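Peptide amidase (Stenotrophomonas maltophilia, PDB 1M22) is an amidase signature enzyme that probably hydrolyses the C-terminal amide group of peptides. Local coordinates at residues 47-53 with 148-153; 165-169 with 181-185. One frame throughout, in Å; residues are numbered along the deposited sequence.

Interaction 1: residues 47-53 with 148-153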
ATOM      1  N   ARG A  47      16.739  14.242  -3.423  1.00  9.95           N
ATOM      2  CA  ARG A  47      15.551  14.784  -2.762  1.00 11.18           C
ATOM      3  C   ARG A  47      14.286  13.995  -3.085  1.00 10.30           C
ATOM      4  O   ARG A  47      13.327  14.537  -3.636  1.00 11.05           O
ATOM      5  CB  ARG A  47      15.332  16.245  -3.166  1.00 13.52           C
ATOM      6  CG  ARG A  47      16.457  17.196  -2.808  1.00 20.38           C
ATOM      7  CD  ARG A  47      16.113  18.600  -3.284  1.00 24.07           C
ATOM      8  NE  ARG A  47      17.188  19.555  -3.041  1.00 30.38           N
ATOM      9  CZ  ARG A  47      17.151  20.830  -3.411  1.00 31.11           C
ATOM     10  NH1 ARG A  47      16.088  21.310  -4.043  1.00 33.28           N
ATOM     11  NH2 ARG A  47      18.179  21.626  -3.151  1.00 32.82           N
ATOM     12  N   LEU A  48      14.279  12.716  -2.730  1.00  8.43           N
ATOM     13  CA  LEU A  48      13.122  11.873  -3.003  1.00  8.21           C
ATOM     14  C   LEU A  48      11.872  12.324  -2.255  1.00  7.17           C
ATOM     15  O   LEU A  48      10.755  12.099  -2.720  1.00  7.88           O
ATOM     16  CB  LEU A  48      13.442  10.424  -2.640  1.00  7.69           C
ATOM     17  CG  LEU A  48      14.621   9.783  -3.378  1.00  7.95           C
ATOM     18  CD1 LEU A  48      14.846   8.371  -2.854  1.00  8.04           C
ATOM     19  CD2 LEU A  48      14.348   9.755  -4.876  1.00  8.71           C
ATOM     20  N   ARG A  49      12.069  12.957  -1.101  1.00  7.62           N
ATOM     21  CA  ARG A  49      10.973  13.435  -0.263  1.00  8.17           C
ATOM     22  C   ARG A  49       9.933  12.361   0.032  1.00  8.20           C
ATOM     23  O   ARG A  49       8.723  12.614   0.020  1.00  9.07           O
ATOM     24  CB  ARG A  49      10.300  14.658  -0.890  1.00  9.96           C
ATOM     25  CG  ARG A  49      11.245  15.834  -1.072  1.00 14.71           C
ATOM     26  CD  ARG A  49      10.506  17.155  -1.019  1.00 19.73           C
ATOM     27  NE  ARG A  49      10.122  17.494   0.348  1.00 27.06           N
ATOM     28  CZ  ARG A  49       9.591  18.657   0.710  1.00 27.65           C
ATOM     29  NH1 ARG A  49       9.376  19.602  -0.195  1.00 30.46           N
ATOM     30  NH2 ARG A  49       9.282  18.878   1.980  1.00 26.88           N
ATOM     31  N   ALA A  50      10.410  11.154   0.310  1.00  7.90           N
ATOM     32  CA  ALA A  50       9.515  10.051   0.635  1.00  7.47           C
ATOM     33  C   ALA A  50       9.078  10.124   2.098  1.00  6.36           C
ATOM     34  O   ALA A  50       7.984   9.679   2.449  1.00  7.61           O
ATOM     35  CB  ALA A  50      10.210   8.724   0.371  1.00  8.16           C
ATOM     36  N   VAL A  51       9.933  10.689   2.945  1.00  7.23           N
ATOM     37  CA  VAL A  51       9.661  10.793   4.374  1.00  8.11           C
ATOM     38  C   VAL A  51       9.194  12.192   4.756  1.00  8.55           C
ATOM     39  O   VAL A  51       9.945  13.163   4.642  1.00 10.66           O
ATOM     40  CB  VAL A  51      10.925  10.427   5.180  1.00  8.82           C
ATOM     41  CG1 VAL A  51      10.647  10.527   6.666  1.00  9.65           C
ATOM     42  CG2 VAL A  51      11.368   9.017   4.822  1.00  9.08           C
ATOM     43  N   ILE A  52       7.953  12.288   5.223  1.00  7.56           N
ATOM     44  CA  ILE A  52       7.369  13.569   5.597  1.00  8.98           C
ATOM     45  C   ILE A  52       7.704  13.981   7.037  1.00 10.06           C
ATOM     46  O   ILE A  52       7.737  15.171   7.351  1.00 10.49           O
ATOM     47  CB  ILE A  52       5.828  13.535   5.351  1.00  7.96           C
ATOM     48  CG1 ILE A  52       5.239  14.941   5.467  1.00 10.93           C
ATOM     49  CG2 ILE A  52       5.159  12.562   6.313  1.00  9.34           C
ATOM     50  CD1 ILE A  52       3.781  15.026   5.040  1.00 10.72           C
ATOM     51  N   GLU A  53       7.966  13.009   7.907  1.00  9.07           N
ATOM     52  CA  GLU A  53       8.324  13.317   9.291  1.00  9.01           C
ATOM     53  C   GLU A  53       9.076  12.166   9.935  1.00  9.40           C
ATOM     54  O   GLU A  53       8.685  11.007   9.808  1.00 10.58           O
ATOM     55  CB  GLU A  53       7.078  13.634  10.136  1.00  9.35           C
ATOM     56  CG  GLU A  53       7.420  14.196  11.525  1.00 11.98           C
ATOM     57  CD  GLU A  53       6.209  14.402  12.428  1.00 15.58           C
ATOM     58  OE1 GLU A  53       5.062  14.339  11.941  1.00 15.62           O
ATOM     59  OE2 GLU A  53       6.413  14.639  13.639  1.00 17.76           O
ATOM     60  N   ARG A 148       2.177  19.664   2.832  1.00  9.53           N
ATOM     61  CA  ARG A 148       3.129  19.505   3.921  1.00 10.11           C
ATOM     62  C   ARG A 148       4.384  18.727   3.539  1.00 11.28           C
ATOM     63  O   ARG A 148       5.470  19.014   4.041  1.00 13.83           O
ATOM     64  CB  ARG A 148       2.444  18.829   5.113  1.00 11.06           C
ATOM     65  CG  ARG A 148       3.346  18.607   6.312  1.00 10.81           C
ATOM     66  CD  ARG A 148       2.542  18.257   7.557  1.00 14.27           C
ATOM     67  NE  ARG A 148       3.404  17.976   8.703  1.00 14.27           N
ATOM     68  CZ  ARG A 148       3.701  16.756   9.139  1.00 13.46           C
ATOM     69  NH1 ARG A 148       3.203  15.688   8.531  1.00 12.76           N
ATOM     70  NH2 ARG A 148       4.509  16.601  10.177  1.00 14.72           N
ATOM     71  N   GLY A 149       4.244  17.754   2.644  1.00  8.79           N
ATOM     72  CA  GLY A 149       5.395  16.950   2.262  1.00  9.54           C
ATOM     73  C   GLY A 149       6.043  17.262   0.928  1.00  8.75           C
ATOM     74  O   GLY A 149       7.104  16.726   0.609  1.00  9.66           O
ATOM     75  N   GLY A 150       5.426  18.135   0.145  1.00  8.23           N
ATOM     76  CA  GLY A 150       5.998  18.448  -1.147  1.00  8.08           C
ATOM     77  C   GLY A 150       5.789  17.315  -2.133  1.00  7.76           C
ATOM     78  O   GLY A 150       4.865  16.510  -1.993  1.00  8.11           O
ATOM     79  N   GLN A 151       6.673  17.237  -3.119  1.00  7.97           N
ATOM     80  CA  GLN A 151       6.586  16.232  -4.168  1.00  8.20           C
ATOM     81  C   GLN A 151       7.539  15.056  -4.008  1.00  8.06           C
ATOM     82  O   GLN A 151       8.757  15.219  -4.052  1.00  9.50           O
ATOM     83  CB  GLN A 151       6.853  16.895  -5.518  1.00  8.81           C
ATOM     84  CG  GLN A 151       6.758  15.953  -6.700  1.00  9.75           C
ATOM     85  CD  GLN A 151       5.347  15.462  -6.933  1.00 10.01           C
ATOM     86  OE1 GLN A 151       4.431  16.255  -7.162  1.00 11.55           O
ATOM     87  NE2 GLN A 151       5.161  14.147  -6.876  1.00  8.91           N
ATOM     88  N   THR A 152       6.981  13.864  -3.828  1.00  6.38           N
ATOM     89  CA  THR A 152       7.802  12.666  -3.719  1.00  6.83           C
ATOM     90  C   THR A 152       8.209  12.296  -5.146  1.00  5.31           C
ATOM     91  O   THR A 152       7.430  12.465  -6.084  1.00  7.18           O
ATOM     92  CB  THR A 152       7.009  11.519  -3.059  1.00  6.94           C
ATOM     93  OG1 THR A 152       6.691  11.885  -1.709  1.00  8.92           O
ATOM     94  CG2 THR A 152       7.821  10.227  -3.048  1.00  7.24           C
ATOM     95  N   ARG A 153       9.429  11.793  -5.308  1.00  6.23           N
ATOM     96  CA  ARG A 153       9.944  11.437  -6.625  1.00  7.00           C
ATOM     97  C   ARG A 153      10.275   9.963  -6.788  1.00  6.62           C
ATOM     98  O   ARG A 153      10.687   9.301  -5.836  1.00  7.53           O
ATOM     99  CB  ARG A 153      11.193  12.271  -6.929  1.00  7.66           C
ATOM    100  CG  ARG A 153      10.909  13.762  -6.965  1.00 12.47           C
ATOM    101  CD  ARG A 153      12.165  14.595  -7.119  1.00 16.10           C
ATOM    102  NE  ARG A 153      11.839  16.019  -7.203  1.00 17.24           N
ATOM    103  CZ  ARG A 153      11.300  16.605  -8.269  1.00 19.72           C
ATOM    104  NH1 ARG A 153      11.024  15.898  -9.357  1.00 18.44           N
ATOM    105  NH2 ARG A 153      11.032  17.903  -8.246  1.00 22.33           N
TER
HETATM  106  O   HOH W   1      11.299  16.321  -4.250  1.00 16.11           O
HETATM  107  O   HOH W   2       7.863  14.463   1.984  1.00 10.23           O
HETATM  108  O   HOH W   3       8.672  19.329  -3.422  1.00 16.79           O
HETATM  109  O   HOH W   4       3.762  13.250   9.923  1.00 12.09           O
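Arg148 reaches across to Glu53, at the outer edge of the eleven-stranded sheet, where Ile52 and Glu53 both face Lys127 in a classic beta bulge of strand 51-54. The salt bridge runs from Arg148 NH2 to Glu53 OE1 (2.9 Å). The carboxylate oxygen lies near the guanidinium plane, but the donor comes from above the carboxylate plane, and the carboxylate and guanidinium planes are 83° apart. With its chain extended from CG to NE, Arg148 passes at about a right angle over Ile52, whose CD1 is 3.6 Å from Arg148 NH1. Toward the other end, Leu48 O accepts a hydrogen bond from Arg153 N (2.9 Å) and also meets the CA-H of Thr152. Thr152 OG1 donates to Arg49 O, from above the carbonyl plane.

Arg49 turns back at its CG-CD bond (chi3 75°), laying one guanidinium face over Gly149 O, 3.0 Å from the plane and toward the rim of the group. Because the oxygen lies above the plane, the N-H groups of NE and NH2 point past it, and neither makes a hydrogen bond there. A second shell sets these groups in place: Asn129 ND2 bonds to Thr152 OG1, Ala95 N to Glu53 OE1, and Ser97 OG to Arg148 NH1, while Arg153 NH1 is held by Ile158 O. Waters fill in between the backbones: one donates to both Arg49 O and Gly149 O, at 2.8 Å from each.

Interaction 2: residues 165-169 with 181-185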
ATOM      1  N   SER A 165      -1.748   6.346  -3.815  1.00 15.41           N
ATOM      2  CA  SER A 165      -1.584   7.445  -2.931  1.00 10.94           C
ATOM      3  C   SER A 165      -0.461   7.135  -1.864  1.00  7.87           C
ATOM      4  O   SER A 165      -0.101   7.970  -1.049  1.00  6.61           O
ATOM      5  CB  SER A 165      -2.734   8.079  -2.272  1.00 18.17           C
ATOM      6  OG  SER A 165      -3.414   7.122  -1.478  1.00  8.29           O
ATOM      7  N   SER A 166       0.074   5.921  -1.871  1.00  6.40           N
ATOM      8  CA  SER A 166       1.127   5.504  -0.924  1.00  5.48           C
ATOM      9  C   SER A 166       2.503   5.729  -1.552  1.00  5.98           C
ATOM     10  O   SER A 166       3.356   4.834  -1.571  1.00  8.08           O
ATOM     11  CB  SER A 166       0.980   4.015  -0.590  1.00  5.40           C
ATOM     12  OG  SER A 166      -0.299   3.709  -0.053  1.00  5.56           O
ATOM     13  N   SER A 167       2.713   6.946  -2.036  1.00  6.21           N
ATOM     14  CA  SER A 167       3.934   7.318  -2.731  1.00  6.34           C
ATOM     15  C   SER A 167       5.221   7.144  -1.937  1.00  5.33           C
ATOM     16  O   SER A 167       6.133   6.439  -2.373  1.00  6.37           O
ATOM     17  CB  SER A 167       3.812   8.767  -3.200  1.00  7.46           C
ATOM     18  OG  SER A 167       2.514   9.025  -3.716  1.00  7.99           O
ATOM     19  N   GLY A 168       5.291   7.787  -0.777  1.00  5.57           N
ATOM     20  CA  GLY A 168       6.480   7.713   0.047  1.00  7.03           C
ATOM     21  C   GLY A 168       6.809   6.322   0.538  1.00  6.40           C
ATOM     22  O   GLY A 168       7.981   5.959   0.638  1.00  7.09           O
ATOM     23  N   SER A 169       5.792   5.534   0.857  1.00  6.59           N
ATOM     24  CA  SER A 169       6.057   4.189   1.337  1.00  5.28           C
ATOM     25  C   SER A 169       6.700   3.326   0.259  1.00  6.26           C
ATOM     26  O   SER A 169       7.642   2.589   0.538  1.00  7.32           O
ATOM     27  CB  SER A 169       4.774   3.537   1.851  1.00  6.69           C
ATOM     28  OG  SER A 169       4.419   4.074   3.117  1.00  9.16           O
ATOM     29  N   ALA A 181       7.500  -1.046   4.848  1.00  5.97           N
ATOM     30  CA  ALA A 181       6.618   0.092   5.071  1.00  6.17           C
ATOM     31  C   ALA A 181       5.157  -0.323   4.994  1.00  6.08           C
ATOM     32  O   ALA A 181       4.826  -1.405   4.503  1.00  7.04           O
ATOM     33  CB  ALA A 181       6.897   1.190   4.045  1.00  6.39           C
ATOM     34  N   ILE A 182       4.289   0.545   5.500  1.00  5.55           N
ATOM     35  CA  ILE A 182       2.854   0.305   5.469  1.00  6.07           C
ATOM     36  C   ILE A 182       2.210   1.377   4.599  1.00  6.31           C
ATOM     37  O   ILE A 182       2.528   2.569   4.717  1.00  6.84           O
ATOM     38  CB  ILE A 182       2.204   0.406   6.875  1.00  6.03           C
ATOM     39  CG1 ILE A 182       2.911  -0.517   7.871  1.00  8.29           C
ATOM     40  CG2 ILE A 182       0.724   0.045   6.781  1.00  6.49           C
ATOM     41  CD1 ILE A 182       2.836  -1.984   7.518  1.00  8.39           C
ATOM     42  N   GLY A 183       1.322   0.946   3.713  1.00  5.67           N
ATOM     43  CA  GLY A 183       0.599   1.882   2.873  1.00  5.80           C
ATOM     44  C   GLY A 183      -0.880   1.613   3.071  1.00  5.45           C
ATOM     45  O   GLY A 183      -1.254   0.799   3.918  1.00  6.09           O
ATOM     46  N   THR A 184      -1.728   2.318   2.329  1.00  5.54           N
ATOM     47  CA  THR A 184      -3.167   2.081   2.398  1.00  4.65           C
ATOM     48  C   THR A 184      -3.716   2.163   0.985  1.00  5.89           C
ATOM     49  O   THR A 184      -3.149   2.838   0.122  1.00  6.12           O
ATOM     50  CB  THR A 184      -3.950   3.103   3.290  1.00  6.29           C
ATOM     51  OG1 THR A 184      -4.029   4.373   2.630  1.00  7.49           O
ATOM     52  CG2 THR A 184      -3.295   3.261   4.648  1.00  7.34           C
ATOM     53  N   GLU A 185      -4.809   1.449   0.745  1.00  5.84           N
ATOM     54  CA  GLU A 185      -5.430   1.459  -0.565  1.00  6.37           C
ATOM     55  C   GLU A 185      -6.939   1.588  -0.478  1.00  6.96           C
ATOM     56  O   GLU A 185      -7.586   0.986   0.386  1.00  8.58           O
ATOM     57  CB  GLU A 185      -5.091   0.183  -1.358  1.00  6.35           C
ATOM     58  CG  GLU A 185      -5.817   0.124  -2.717  1.00  7.32           C
ATOM     59  CD  GLU A 185      -5.139  -0.756  -3.767  1.00  7.82           C
ATOM     60  OE1 GLU A 185      -3.901  -0.933  -3.717  1.00  8.03           O
ATOM     61  OE2 GLU A 185      -5.851  -1.248  -4.672  1.00  8.43           O
TER
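Ser166 and Ser169 carry this contact, each turning its hydroxyl onto the backbone of strand 181-185. The close part is polar. Ser166 OG accepts a hydrogen bond from Thr184 N at 3.1 Å, with an N-H...O angle of 153°, and lies 3.6 Å from Gly183 CA, so the strand's glycine lets the hydroxyl sit against the main chain. Ser169 OG, placed opposite its own carbonyl carbon (chi1 -75°), donates to Ile182 O over 2.9 Å from above the carbonyl plane. Beyond it the fit relaxes into plain carbon packing, Ala181 CB resting 3.9 Å from Ser169 CB at the far end. That looser side is no solvent face, because Met227 of strand 223-228 touches both serines and every touching residue is buried.

The two hydroxyls are also held from outside: Ser169 OG by Thr128 OG1, Ser166 OG by Ser189 O and Lys86 NZ. Lys86 NZ bonds to Thr184 OG1 and Ser165 OG as well, and Ser165 OG in turn to Ser189 OG. Ser165 follows a cis peptide bond, just ahead of helix 167-174. Together Ser189, Ser165 and Lys86 form the Ser-cisSer-Lys catalytic triad of the amidase signature family.

How the interactions relate
Interaction 1 lies at the edge strand of the main sheet, and interaction 2, on the fourth strand, close to the centre of the chain; their centres are 12 Å apart. They meet at the start of helix 167-174: Ala50 CB packs 3.6 Å from Gly168 O, and Thr152 CG2 4.2 Å from Gly168 N. Val171 of that helix touches Leu48, Ala50 and Thr152, and Asn129 also bonds through its backbone to Gly168, joining the two contacts. Interaction 2 holds Ser165 itself, with the Thr184 side chain about 3 Å from that of Lys86 and Ser166 about 4 Å from Ser189; interaction 1 stays farther off, Ile52 about 8 Å from Lys86 and Thr152 about 10 Å from Ser165.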